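Long-range contacts in endonuclease NucS (Thermococcus kodakarensis KOD1, PDB 5GKE), which cuts double-stranded DNA as a mismatch restriction endonuclease and probably also trims the single-stranded ends of branched DNA: residues K5-T10 with V117-D122; E28-I33 with V58-S63; L138-P143 with F150-R155; N174-E179 with K207-L212. The protein carries 1 engineered substitution. All coordinates share one frame; numbering follows the deposited sequence.

Contact 1 of 4, residues K5-T10 with V117-D122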
loop_
_atom_site.group_PDB
_atom_site.type_symbol
_atom_site.label_atom_id
_atom_site.label_comp_id
_atom_site.label_asym_id
_atom_site.label_seq_id
_atom_site.Cartn_x
_atom_site.Cartn_y
_atom_site.Cartn_z
ATOM N N LYS A 5 -28.321 15.292 -0.762
ATOM C CA LYS A 5 -27.106 14.550 -0.474
ATOM C C LYS A 5 -26.227 14.447 -1.727
ATOM O O LYS A 5 -24.996 14.511 -1.625
ATOM C CB LYS A 5 -27.429 13.169 0.092
ATOM C CG LYS A 5 -26.440 12.744 1.189
ATOM C CD LYS A 5 -26.985 11.711 2.168
ATOM C CE LYS A 5 -26.623 12.111 3.591
ATOM N NZ LYS A 5 -27.181 11.254 4.672
ATOM N N VAL A 6 -26.854 14.365 -2.901
ATOM C CA VAL A 6 -26.126 14.213 -4.160
ATOM C C VAL A 6 -26.543 15.225 -5.221
ATOM O O VAL A 6 -27.714 15.492 -5.410
ATOM C CB VAL A 6 -26.311 12.775 -4.758
ATOM C CG1 VAL A 6 -25.640 12.635 -6.136
ATOM C CG2 VAL A 6 -25.780 11.730 -3.809
ATOM N N THR A 7 -25.561 15.763 -5.932
ATOM C CA THR A 7 -25.799 16.626 -7.072
ATOM C C THR A 7 -25.028 16.069 -8.260
ATOM O O THR A 7 -23.867 15.743 -8.134
ATOM C CB THR A 7 -25.339 18.067 -6.790
ATOM O OG1 THR A 7 -25.730 18.453 -5.470
ATOM C CG2 THR A 7 -25.927 19.013 -7.789
ATOM N N VAL A 8 -25.669 15.945 -9.409
ATOM C CA VAL A 8 -25.040 15.304 -10.548
ATOM C C VAL A 8 -25.270 16.156 -11.759
ATOM O O VAL A 8 -26.401 16.546 -12.028
ATOM C CB VAL A 8 -25.619 13.888 -10.829
ATOM C CG1 VAL A 8 -25.011 13.307 -12.092
ATOM C CG2 VAL A 8 -25.375 12.965 -9.677
ATOM N N ILE A 9 -24.213 16.451 -12.496
ATOM C CA ILE A 9 -24.376 17.078 -13.795
ATOM C C ILE A 9 -23.556 16.347 -14.841
ATOM O O ILE A 9 -22.356 16.153 -14.676
ATOM C CB ILE A 9 -23.947 18.541 -13.783
ATOM C CG1 ILE A 9 -24.769 19.334 -12.770
ATOM C CG2 ILE A 9 -24.096 19.146 -15.172
ATOM C CD1 ILE A 9 -24.381 20.777 -12.725
ATOM N N THR A 10 -24.209 15.953 -15.923
ATOM C CA THR A 10 -23.530 15.325 -17.038
ATOM C C THR A 10 -23.176 16.377 -18.066
ATOM O O THR A 10 -23.881 17.377 -18.204
ATOM C CB THR A 10 -24.390 14.219 -17.672
ATOM O OG1 THR A 10 -25.690 14.745 -17.987
ATOM C CG2 THR A 10 -24.544 13.057 -16.688
ATOM N N VAL A 117 -21.366 15.924 -6.631
ATOM C CA VAL A 117 -21.059 16.308 -5.275
ATOM C C VAL A 117 -21.838 15.400 -4.361
ATOM O O VAL A 117 -23.060 15.298 -4.463
ATOM C CB VAL A 117 -21.403 17.782 -5.008
ATOM C CG1 VAL A 117 -21.290 18.102 -3.535
ATOM C CG2 VAL A 117 -20.499 18.676 -5.820
ATOM N N PHE A 118 -21.125 14.721 -3.474
ATOM C CA PHE A 118 -21.748 13.754 -2.601
ATOM C C PHE A 118 -21.510 14.196 -1.170
ATOM O O PHE A 118 -20.398 14.106 -0.662
ATOM C CB PHE A 118 -21.173 12.356 -2.880
ATOM C CG PHE A 118 -21.734 11.252 -2.008
ATOM C CD1 PHE A 118 -22.958 11.376 -1.385
ATOM C CD2 PHE A 118 -21.016 10.079 -1.822
ATOM C CE1 PHE A 118 -23.448 10.349 -0.595
ATOM C CE2 PHE A 118 -21.507 9.061 -1.038
ATOM C CZ PHE A 118 -22.720 9.193 -0.427
ATOM N N ARG A 119 -22.566 14.635 -0.495
ATOM C CA ARG A 119 -22.362 15.128 0.846
ATOM C C ARG A 119 -22.568 13.934 1.731
ATOM O O ARG A 119 -23.669 13.673 2.199
ATOM C CB ARG A 119 -23.353 16.268 1.161
ATOM C CG ARG A 119 -23.601 17.161 -0.061
ATOM C CD ARG A 119 -24.635 18.288 0.092
ATOM N NE ARG A 119 -24.310 19.377 -0.839
ATOM C CZ ARG A 119 -24.544 19.367 -2.154
ATOM N NH1 ARG A 119 -25.158 18.334 -2.723
ATOM N NH2 ARG A 119 -24.177 20.404 -2.909
ATOM N N ALA A 120 -21.472 13.276 2.073
ATOM C CA ALA A 120 -21.595 11.947 2.639
ATOM C C ALA A 120 -21.539 12.061 4.129
ATOM O O ALA A 120 -20.778 12.851 4.669
ATOM C CB ALA A 120 -20.510 11.018 2.119
ATOM N N GLU A 121 -22.369 11.279 4.792
ATOM C CA GLU A 121 -22.471 11.334 6.229
ATOM C C GLU A 121 -22.071 9.969 6.754
ATOM O O GLU A 121 -22.671 8.971 6.374
ATOM C CB GLU A 121 -23.892 11.706 6.631
ATOM C CG GLU A 121 -24.082 12.109 8.075
ATOM C CD GLU A 121 -25.509 12.573 8.349
ATOM O OE1 GLU A 121 -26.397 12.323 7.499
ATOM O OE2 GLU A 121 -25.740 13.191 9.412
ATOM N N ASP A 122 -20.984 9.908 7.512
ATOM C CA ASP A 122 -20.530 8.641 8.054
ATOM C C ASP A 122 -19.844 8.820 9.408
ATOM O O ASP A 122 -18.828 9.503 9.495
ATOM C CB ASP A 122 -19.607 7.994 7.015
ATOM C CG ASP A 122 -19.164 6.591 7.384
ATOM O OD1 ASP A 122 -18.296 6.056 6.653
ATOM O OD2 ASP A 122 -19.655 6.026 8.382
#
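V6 and T7 run against V117 and F118, the touching parts pointing 173° apart, where strand 6-10 begins beside the end of strand 111-118. T7 and V117 form a hydrogen-bonded antiparallel pair, T7 N giving to V117 O and V117 N to T7 O, both at 2.9 Å. V6 and F118 make the neighbouring non-hydrogen-bonded pair. One step further, R119 N reaches K5 O at 2.7 Å in a nearly straight bond (176°), so the pairing continues past the last strand residue. On the T7 side, R119 CG lies against K5 O and the extended chain carries the guanidinium back over V117, whose CG1 sits 3.7 Å above the guanidinium plane of R119. R119 NH1 then donates to T7 OG1 at 2.8 Å, the hydroxyl lying at the edge and in the plane; the T7 torsion (chi1 -43°) sets OG1 beside its own backbone N, facing that edge. NH1 also bonds D4 O, while NE forms a salt bridge with E27, tying this edge of the PH-like domain to helix 14-27. On the V6 side, V6 CG2 touches F118 CD1 at 3.7 Å, A120 CB lies over the centre of one face of the F118 ring, and the ring stacks with F34 of the second subunit. K5 bends at chi3 and crosses E121 at about a right angle, forming a salt bridge from NZ to the anti lone pair of OE1 at 3.1 Å. E121 OE2 bonds Y123 OH, and K5 NZ has a further long, weak ion pair with D53 of the second subunit.

Contact 2 of 4, residues E28-I33 with V58-S63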
loop_
_atom_site.group_PDB
_atom_site.type_symbol
_atom_site.label_atom_id
_atom_site.label_comp_id
_atom_site.label_asym_id
_atom_site.label_seq_id
_atom_site.Cartn_x
_atom_site.Cartn_y
_atom_site.Cartn_z
ATOM N N GLU A 28 -17.249 20.458 2.384
ATOM C CA GLU A 28 -16.603 19.244 2.878
ATOM C C GLU A 28 -17.295 18.004 2.308
ATOM O O GLU A 28 -17.492 17.029 3.013
ATOM C CB GLU A 28 -16.631 19.194 4.404
ATOM C CG GLU A 28 -15.351 19.615 5.092
ATOM C CD GLU A 28 -15.434 19.458 6.603
ATOM O OE1 GLU A 28 -16.563 19.474 7.149
ATOM O OE2 GLU A 28 -14.372 19.310 7.244
ATOM N N ALA A 29 -17.701 18.069 1.044
ATOM C CA ALA A 29 -18.360 16.942 0.388
ATOM C C ALA A 29 -17.358 16.127 -0.416
ATOM O O ALA A 29 -16.186 16.480 -0.518
ATOM C CB ALA A 29 -19.496 17.431 -0.527
ATOM N N MET A 30 -17.829 15.042 -1.013
ATOM C CA MET A 30 -16.974 14.285 -1.903
ATOM C C MET A 30 -17.201 14.683 -3.346
ATOM O O MET A 30 -18.335 14.788 -3.817
ATOM C CB MET A 30 -17.185 12.791 -1.713
ATOM C CG MET A 30 -16.451 12.290 -0.499
ATOM S SD MET A 30 -16.105 10.540 -0.588
ATOM C CE MET A 30 -17.516 9.932 0.299
ATOM N N LEU A 31 -16.099 14.916 -4.040
ATOM C CA LEU A 31 -16.154 15.259 -5.435
ATOM C C LEU A 31 -15.836 14.021 -6.233
ATOM O O LEU A 31 -14.860 13.322 -5.944
ATOM C CB LEU A 31 -15.181 16.387 -5.763
ATOM C CG LEU A 31 -15.317 16.973 -7.163
ATOM C CD1 LEU A 31 -16.652 17.656 -7.275
ATOM C CD2 LEU A 31 -14.179 17.946 -7.415
ATOM N N THR A 32 -16.679 13.732 -7.221
ATOM C CA THR A 32 -16.396 12.663 -8.156
ATOM C C THR A 32 -16.552 13.187 -9.569
ATOM O O THR A 32 -17.540 13.834 -9.887
ATOM C CB THR A 32 -17.313 11.442 -7.940
ATOM O OG1 THR A 32 -17.136 10.947 -6.613
ATOM C CG2 THR A 32 -16.968 10.333 -8.910
ATOM N N ILE A 33 -15.565 12.895 -10.405
ATOM C CA ILE A 33 -15.554 13.331 -11.790
ATOM C C ILE A 33 -15.231 12.171 -12.731
ATOM O O ILE A 33 -14.276 11.427 -12.508
ATOM C CB ILE A 33 -14.524 14.464 -11.987
ATOM C CG1 ILE A 33 -14.988 15.728 -11.252
ATOM C CG2 ILE A 33 -14.260 14.726 -13.462
ATOM C CD1 ILE A 33 -13.951 16.827 -11.242
ATOM N N VAL A 58 -11.991 13.479 -5.151
ATOM C CA VAL A 58 -11.383 14.348 -4.158
ATOM C C VAL A 58 -12.184 14.278 -2.872
ATOM O O VAL A 58 -13.363 14.605 -2.845
ATOM C CB VAL A 58 -11.288 15.801 -4.651
ATOM C CG1 VAL A 58 -10.540 16.666 -3.628
ATOM C CG2 VAL A 58 -10.590 15.835 -5.995
ATOM N N LYS A 59 -11.535 13.801 -1.821
ATOM C CA LYS A 59 -12.118 13.728 -0.504
ATOM C C LYS A 59 -11.908 15.038 0.263
ATOM O O LYS A 59 -10.931 15.744 0.030
ATOM C CB LYS A 59 -11.500 12.566 0.273
ATOM C CG LYS A 59 -11.540 11.241 -0.435
ATOM C CD LYS A 59 -11.269 10.115 0.537
ATOM C CE LYS A 59 -11.346 8.766 -0.137
ATOM N NZ LYS A 59 -11.201 7.683 0.864
ATOM N N PRO A 60 -12.817 15.344 1.199
ATOM C CA PRO A 60 -12.742 16.529 2.060
ATOM C C PRO A 60 -11.396 16.680 2.777
ATOM O O PRO A 60 -10.999 17.802 3.080
ATOM C CB PRO A 60 -13.860 16.290 3.080
ATOM C CG PRO A 60 -14.830 15.423 2.391
ATOM C CD PRO A 60 -14.023 14.545 1.476
ATOM N N ASP A 61 -10.698 15.577 3.040
ATOM C CA ASP A 61 -9.442 15.657 3.779
ATOM C C ASP A 61 -8.241 15.883 2.852
ATOM O O ASP A 61 -7.079 15.841 3.281
ATOM C CB ASP A 61 -9.242 14.404 4.637
ATOM C CG ASP A 61 -8.874 13.180 3.826
ATOM O OD1 ASP A 61 -9.050 13.178 2.582
ATOM O OD2 ASP A 61 -8.412 12.205 4.448
ATOM N N GLY A 62 -8.521 16.091 1.572
ATOM C CA GLY A 62 -7.466 16.384 0.627
ATOM C C GLY A 62 -6.995 15.189 -0.170
ATOM O O GLY A 62 -6.230 15.346 -1.120
ATOM N N SER A 63 -7.433 13.993 0.217
ATOM C CA SER A 63 -7.116 12.790 -0.553
ATOM C C SER A 63 -7.649 12.955 -1.968
ATOM O O SER A 63 -8.766 13.442 -2.185
ATOM C CB SER A 63 -7.699 11.546 0.103
ATOM O OG SER A 63 -7.334 11.498 1.467
HETATM O O HOH W 1 -13.727 17.662 -1.391
#
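P60 wedges its ring against E28, A29 and M30, filling the corner where helix 14-27 hands over to strand 30-42. Its CG lies 3.2 Å from E28 O and 3.4 Å from A29 O, and CD meets M30 CG at 3.9 Å. M30 holds CG anti to the carbonyl carbon (chi1 -79°), which lays that methylene beside the proline. E28, at positive phi in a Schellman motif, crosses P60 at about a right angle. Losing the P60 ring, as with an alanine here, would probably leave a gap beside M30 CG and the carbonyls of E28 and A29. Next to it, L31 and V58 form an antiparallel hydrogen-bonded pair, L31 N to V58 O and V58 N to L31 O both at 3.0 Å, with CB against CB. A water donates to A29 O at 2.9 Å and only weakly to V58 O. K59 to G62 form a type I turn, within which D61 OD1 accepts from S63 N and S63 OG on one face of its carboxylate, the first bond closing an Asx turn. K59 NZ bonds carbonyls of the second subunit. L31 packs on V21 and A24 of helix 14-27 and on V115 of strand 111-118, and M30 on F118 of the same strand.

Contact 3 of 4, residues L138-P143 with F150-R155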
loop_
_atom_site.group_PDB
_atom_site.type_symbol
_atom_site.label_atom_id
_atom_site.label_comp_id
_atom_site.label_asym_id
_atom_site.label_seq_id
_atom_site.Cartn_x
_atom_site.Cartn_y
_atom_site.Cartn_z
ATOM N N LEU A 138 -3.431 -12.404 22.307
ATOM C CA LEU A 138 -3.618 -13.811 22.591
ATOM C C LEU A 138 -2.447 -14.321 23.410
ATOM O O LEU A 138 -2.625 -15.022 24.400
ATOM C CB LEU A 138 -3.748 -14.612 21.297
ATOM C CG LEU A 138 -3.866 -16.123 21.467
ATOM C CD1 LEU A 138 -4.951 -16.448 22.457
ATOM C CD2 LEU A 138 -4.182 -16.758 20.143
ATOM N N ILE A 139 -1.246 -13.946 22.994
ATOM C CA ILE A 139 -0.047 -14.485 23.603
ATOM C C ILE A 139 0.113 -13.993 25.043
ATOM O O ILE A 139 0.606 -14.716 25.896
ATOM C CB ILE A 139 1.182 -14.144 22.750
ATOM C CG1 ILE A 139 1.094 -14.923 21.432
ATOM C CG2 ILE A 139 2.458 -14.512 23.477
ATOM C CD1 ILE A 139 2.191 -14.630 20.427
ATOM N N PHE A 140 -0.348 -12.787 25.335
ATOM C CA PHE A 140 -0.326 -12.323 26.716
ATOM C C PHE A 140 -1.408 -13.025 27.560
ATOM O O PHE A 140 -1.145 -13.436 28.687
ATOM C CB PHE A 140 -0.471 -10.798 26.768
ATOM C CG PHE A 140 0.837 -10.073 26.604
ATOM C CD1 PHE A 140 1.436 -9.976 25.359
ATOM C CD2 PHE A 140 1.487 -9.520 27.699
ATOM C CE1 PHE A 140 2.661 -9.335 25.205
ATOM C CE2 PHE A 140 2.702 -8.880 27.551
ATOM C CZ PHE A 140 3.291 -8.787 26.298
ATOM N N GLU A 141 -2.609 -13.183 27.008
ATOM C CA GLU A 141 -3.676 -13.920 27.688
ATOM C C GLU A 141 -3.274 -15.364 27.939
ATOM O O GLU A 141 -3.567 -15.912 28.993
ATOM C CB GLU A 141 -4.971 -13.908 26.872
ATOM C CG GLU A 141 -5.682 -12.571 26.775
ATOM C CD GLU A 141 -6.961 -12.664 25.941
ATOM O OE1 GLU A 141 -7.575 -13.756 25.889
ATOM O OE2 GLU A 141 -7.352 -11.649 25.327
ATOM N N ASN A 142 -2.612 -15.977 26.962
ATOM C CA ASN A 142 -2.269 -17.399 27.021
ATOM C C ASN A 142 -0.862 -17.722 26.540
ATOM O O ASN A 142 -0.706 -18.316 25.470
ATOM C CB ASN A 142 -3.248 -18.226 26.180
ATOM C CG ASN A 142 -4.643 -18.237 26.749
ATOM O OD1 ASN A 142 -5.503 -17.462 26.323
ATOM N ND2 ASN A 142 -4.883 -19.121 27.714
ATOM N N PRO A 143 0.162 -17.369 27.331
ATOM C CA PRO A 143 1.553 -17.565 26.891
ATOM C C PRO A 143 1.926 -19.006 26.543
ATOM O O PRO A 143 2.916 -19.225 25.843
ATOM C CB PRO A 143 2.377 -17.069 28.092
ATOM C CG PRO A 143 1.390 -16.868 29.215
ATOM C CD PRO A 143 0.090 -16.567 28.561
ATOM N N PHE A 150 6.524 -19.895 29.564
ATOM C CA PHE A 150 6.881 -18.683 28.843
ATOM C C PHE A 150 6.205 -17.486 29.483
ATOM O O PHE A 150 4.986 -17.449 29.627
ATOM C CB PHE A 150 6.509 -18.758 27.359
ATOM C CG PHE A 150 6.664 -17.445 26.644
ATOM C CD1 PHE A 150 7.925 -16.900 26.435
ATOM C CD2 PHE A 150 5.553 -16.736 26.211
ATOM C CE1 PHE A 150 8.075 -15.677 25.794
ATOM C CE2 PHE A 150 5.696 -15.508 25.568
ATOM C CZ PHE A 150 6.960 -14.983 25.355
ATOM N N LYS A 151 7.014 -16.514 29.879
ATOM C CA LYS A 151 6.514 -15.324 30.535
ATOM C C LYS A 151 6.769 -14.101 29.663
ATOM O O LYS A 151 7.904 -13.627 29.560
ATOM C CB LYS A 151 7.175 -15.173 31.912
ATOM C CG LYS A 151 6.524 -14.159 32.838
ATOM C CD LYS A 151 6.845 -14.472 34.299
ATOM C CE LYS A 151 6.233 -13.452 35.266
ATOM N NZ LYS A 151 7.128 -12.289 35.575
ATOM N N PRO A 152 5.706 -13.588 29.027
ATOM C CA PRO A 152 5.763 -12.363 28.223
ATOM C C PRO A 152 5.815 -11.111 29.093
ATOM O O PRO A 152 5.105 -11.045 30.094
ATOM C CB PRO A 152 4.467 -12.418 27.415
ATOM C CG PRO A 152 3.535 -13.185 28.271
ATOM C CD PRO A 152 4.370 -14.205 28.998
ATOM N N LEU A 153 6.614 -10.127 28.688
ATOM C CA LEU A 153 6.900 -8.937 29.500
ATOM C C LEU A 153 6.580 -7.659 28.753
ATOM O O LEU A 153 5.960 -6.764 29.301
ATOM C CB LEU A 153 8.351 -8.917 29.970
ATOM C CG LEU A 153 8.777 -10.161 30.749
ATOM C CD1 LEU A 153 10.243 -10.082 31.118
ATOM C CD2 LEU A 153 7.911 -10.340 31.980
ATOM N N PHE A 154 7.121 -7.507 27.550
ATOM C CA PHE A 154 6.878 -6.288 26.796
ATOM C C PHE A 154 6.251 -6.558 25.433
ATOM O O PHE A 154 6.460 -7.610 24.834
ATOM C CB PHE A 154 8.176 -5.497 26.596
ATOM C CG PHE A 154 9.036 -5.390 27.826
ATOM C CD1 PHE A 154 9.893 -6.420 28.182
ATOM C CD2 PHE A 154 9.027 -4.240 28.598
ATOM C CE1 PHE A 154 10.704 -6.316 29.307
ATOM C CE2 PHE A 154 9.836 -4.128 29.723
ATOM C CZ PHE A 154 10.675 -5.165 30.078
ATOM N N ARG A 155 5.492 -5.573 24.962
ATOM C CA ARG A 155 4.904 -5.558 23.638
ATOM C C ARG A 155 5.305 -4.245 22.945
ATOM O O ARG A 155 5.214 -3.177 23.546
ATOM C CB ARG A 155 3.379 -5.702 23.741
ATOM C CG ARG A 155 2.607 -5.472 22.453
ATOM C CD ARG A 155 1.092 -5.609 22.671
ATOM N NE ARG A 155 0.725 -5.620 24.093
ATOM C CZ ARG A 155 -0.487 -5.923 24.560
ATOM N NH1 ARG A 155 -1.463 -6.233 23.718
ATOM N NH2 ARG A 155 -0.727 -5.908 25.866
#
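F140 lies with its ring sandwiched between P152 and R155. P152 CB stands 4.0 Å from the F140 ring centroid, close to the ring normal, a CH-pi contact. Over the opposite face comes R155, whose CZ is 4.7 Å from the centroid of the F140 ring; guanidinium and ring planes are only 15° apart, so this cation-pi pair is nearly parallel. R155 gets there by bending at chi3 (13°), after CB has brushed the ring on its way. F154 O approaches the ring edge, 3.7 Å from F140 CZ. The arrangement packs the C-terminal turn of helix 132-141 against strand 151-158, an outermost strand of the mixed sheet within this chain, in the PDDEXK-type nuclease domain. The strand carries a classic beta bulge, L153 and F154 both facing L167, just before the chain turns its corner at R155. Just past the helix end, P143 CB meets F150 O at 3.1 Å and P152 CD at 3.6 Å, the two proline rings crossing at about a right angle. F150 has CG anti to its backbone N (chi1 171°), which directs its ring inward under the helix, where P143 CB touches CD2 of F150 at 3.7 Å. I139 CG2 comes to the edge of the F150 ring, 4.0 Å from CE2. Behind them, I139 and F150 rest on V176 and L178 of strand 175-180, F150 on both and I139 on L178, while F140 also touches V166 of strand 163-169.

Contact 4 of 4, residues N174-E179 with K207-L212. With MG (magnesium ion), chain E.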
loop_
_atom_site.group_PDB
_atom_site.type_symbol
_atom_site.label_atom_id
_atom_site.label_comp_id
_atom_site.label_asym_id
_atom_site.label_seq_id
_atom_site.Cartn_x
_atom_site.Cartn_y
_atom_site.Cartn_z
ATOM N N ASN A 174 16.194 -17.860 29.947
ATOM C CA ASN A 174 16.642 -17.135 28.763
ATOM C C ASN A 174 15.707 -15.968 28.423
ATOM O O ASN A 174 14.517 -16.008 28.721
ATOM C CB ASN A 174 16.735 -18.074 27.559
ATOM C CG ASN A 174 17.640 -19.267 27.809
ATOM O OD1 ASN A 174 18.858 -19.116 27.921
ATOM N ND2 ASN A 174 17.053 -20.468 27.865
ATOM N N ILE A 175 16.256 -14.925 27.813
ATOM C CA ILE A 175 15.446 -13.891 27.187
ATOM C C ILE A 175 14.831 -14.433 25.880
ATOM O O ILE A 175 15.515 -15.100 25.091
ATOM C CB ILE A 175 16.280 -12.635 26.862
ATOM C CG1 ILE A 175 17.001 -12.106 28.102
ATOM C CG2 ILE A 175 15.407 -11.555 26.250
ATOM C CD1 ILE A 175 16.090 -11.841 29.223
ATOM N N VAL A 176 13.550 -14.151 25.648
ATOM C CA VAL A 176 12.898 -14.562 24.402
ATOM C C VAL A 176 12.406 -13.354 23.599
ATOM O O VAL A 176 11.673 -12.508 24.117
ATOM C CB VAL A 176 11.715 -15.515 24.668
ATOM C CG1 VAL A 176 11.009 -15.866 23.370
ATOM C CG2 VAL A 176 12.197 -16.778 25.371
ATOM N N VAL A 177 12.860 -13.260 22.350
ATOM C CA VAL A 177 12.243 -12.392 21.349
ATOM C C VAL A 177 11.206 -13.166 20.583
ATOM O O VAL A 177 11.500 -14.257 20.091
ATOM C CB VAL A 177 13.226 -11.871 20.303
ATOM C CG1 VAL A 177 12.673 -10.611 19.667
ATOM C CG2 VAL A 177 14.560 -11.626 20.903
ATOM N N LEU A 178 10.003 -12.613 20.475
ATOM C CA LEU A 178 9.024 -13.124 19.518
ATOM C C LEU A 178 8.920 -12.147 18.358
ATOM O O LEU A 178 8.851 -10.928 18.572
ATOM C CB LEU A 178 7.652 -13.306 20.147
ATOM C CG LEU A 178 7.422 -14.221 21.344
ATOM C CD1 LEU A 178 5.915 -14.314 21.574
ATOM C CD2 LEU A 178 8.042 -15.601 21.137
ATOM N N GLU A 179 8.954 -12.678 17.136
ATOM C CA GLU A 179 8.543 -11.922 15.958
ATOM C C GLU A 179 7.253 -12.538 15.407
ATOM O O GLU A 179 7.202 -13.733 15.125
ATOM C CB GLU A 179 9.641 -11.905 14.896
ATOM C CG GLU A 179 9.229 -11.227 13.578
ATOM C CD GLU A 179 8.903 -9.740 13.716
ATOM O OE1 GLU A 179 8.369 -9.157 12.747
ATOM O OE2 GLU A 179 9.191 -9.140 14.778
ATOM N N LYS A 207 22.267 -16.153 26.134
ATOM C CA LYS A 207 21.020 -16.446 26.847
ATOM C C LYS A 207 19.749 -15.950 26.135
ATOM O O LYS A 207 18.707 -15.792 26.770
ATOM C CB LYS A 207 21.072 -15.864 28.264
ATOM C CG LYS A 207 22.034 -16.608 29.194
ATOM C CD LYS A 207 21.534 -18.020 29.522
ATOM C CE LYS A 207 21.552 -18.309 31.022
ATOM N NZ LYS A 207 20.396 -19.139 31.483
ATOM N N VAL A 208 19.868 -15.599 24.858
ATOM C CA VAL A 208 18.726 -15.129 24.080
ATOM C C VAL A 208 18.213 -16.167 23.070
ATOM O O VAL A 208 18.988 -16.765 22.327
ATOM C CB VAL A 208 19.084 -13.840 23.346
ATOM C CG1 VAL A 208 17.875 -13.279 22.638
ATOM C CG2 VAL A 208 19.617 -12.821 24.341
ATOM N N ARG A 209 16.902 -16.392 23.079
ATOM C CA ARG A 209 16.224 -17.198 22.058
ATOM C C ARG A 209 15.356 -16.314 21.163
ATOM O O ARG A 209 14.685 -15.413 21.666
ATOM C CB ARG A 209 15.344 -18.260 22.695
ATOM C CG ARG A 209 16.075 -19.374 23.395
ATOM C CD ARG A 209 15.102 -20.149 24.260
ATOM N NE ARG A 209 14.069 -20.815 23.469
ATOM C CZ ARG A 209 12.886 -21.180 23.947
ATOM N NH1 ARG A 209 12.582 -20.908 25.204
ATOM N NH2 ARG A 209 11.998 -21.796 23.166
ATOM N N GLY A 210 15.443 -16.497 19.844
ATOM C CA GLY A 210 14.465 -15.926 18.930
ATOM C C GLY A 210 13.385 -16.898 18.502
ATOM O O GLY A 210 13.665 -18.056 18.178
ATOM N N ILE A 211 12.157 -16.417 18.382
ATOM C CA ILE A 211 11.089 -17.286 17.916
ATOM C C ILE A 211 10.234 -16.560 16.899
ATOM O O ILE A 211 9.700 -15.486 17.176
ATOM C CB ILE A 211 10.185 -17.774 19.055
ATOM C CG1 ILE A 211 10.998 -18.429 20.167
ATOM C CG2 ILE A 211 9.139 -18.741 18.515
ATOM C CD1 ILE A 211 10.132 -19.137 21.193
ATOM N N LEU A 212 10.122 -17.146 15.715
ATOM C CA LEU A 212 9.227 -16.622 14.704
ATOM C C LEU A 212 7.864 -17.256 14.916
ATOM O O LEU A 212 7.739 -18.471 15.036
ATOM C CB LEU A 212 9.744 -16.903 13.292
ATOM C CG LEU A 212 8.877 -16.405 12.132
ATOM C CD1 LEU A 212 8.486 -14.955 12.292
ATOM C CD2 LEU A 212 9.639 -16.569 10.862
HETATM MG MG MG E . 7.829 -7.162 13.921
#
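V176 and R209, V177 and G210, L178 and I211 pair in parallel register, joining the two strands of a beta-alpha-beta unit whose crossover helix is 187-204. Five backbone bonds hold strands 175-180 and 208-214 together; R209 N to I175 O is straight (173°), whereas I175 N to K207 O, at the open end, bends to 134°. The middle is tight. L178 CD2 lies 3.7 Å from I211 CB, the two side chains pointing the same way, and V176 CG1 meets I211 CD1 at 4.0 Å. On the other face V177 CG2 touches V208 CG1 at 4.1 Å, under the crossover helix, where V177 also packs on V197 and L200. The loose side is the N174-K207 end, where N174 is partly exposed and K207 is exposed and poorly ordered. N174 CB rests 3.1 Å from K207 O, and N174 OD1 sits 3.3 Å from K207 CD, the side chains crossing at about a right angle. Trimmed to an alanine, N174 would lose the amide beside K207 CD, and the lysine methylenes would probably be freer to turn. R209, whose CD passes near N174 ND2, is anchored by salt bridges to E147, D170 and E231. The far end holds the magnesium site, consistent with the catalytic centre of a PDDEXK-type nuclease; Q192 is its other protein residue, and a phosphate of bound DNA binds the same magnesium. E179 touches L212 CD1 with its CG, then bends at chi2 (63°) to turn its carboxylate away, so that both oxygens grip the magnesium, OE1 at 2.4 Å and OE2 at 2.5 Å.

How the contacts relate
Along the chain, contact 2 falls between the two segments of contact 1, and contacts 3 and 4 come later, one after the other. Contacts 1 and 2, with centres about 10 Å apart, belong to the PH-like N-terminal domain; strands 111-118 and 30-42 are neighbours there, and F118 O probably bonds M30 N. Both also touch the second subunit. Contacts 3 and 4, about 13 Å apart between centres, lie in the C-terminal nuclease domain, where they touch and share the mixed sheet. Centres of the two groups are 43 to 54 Å apart, consistent with the subunit contacts seen here lying in one lobe and the magnesium site in the other.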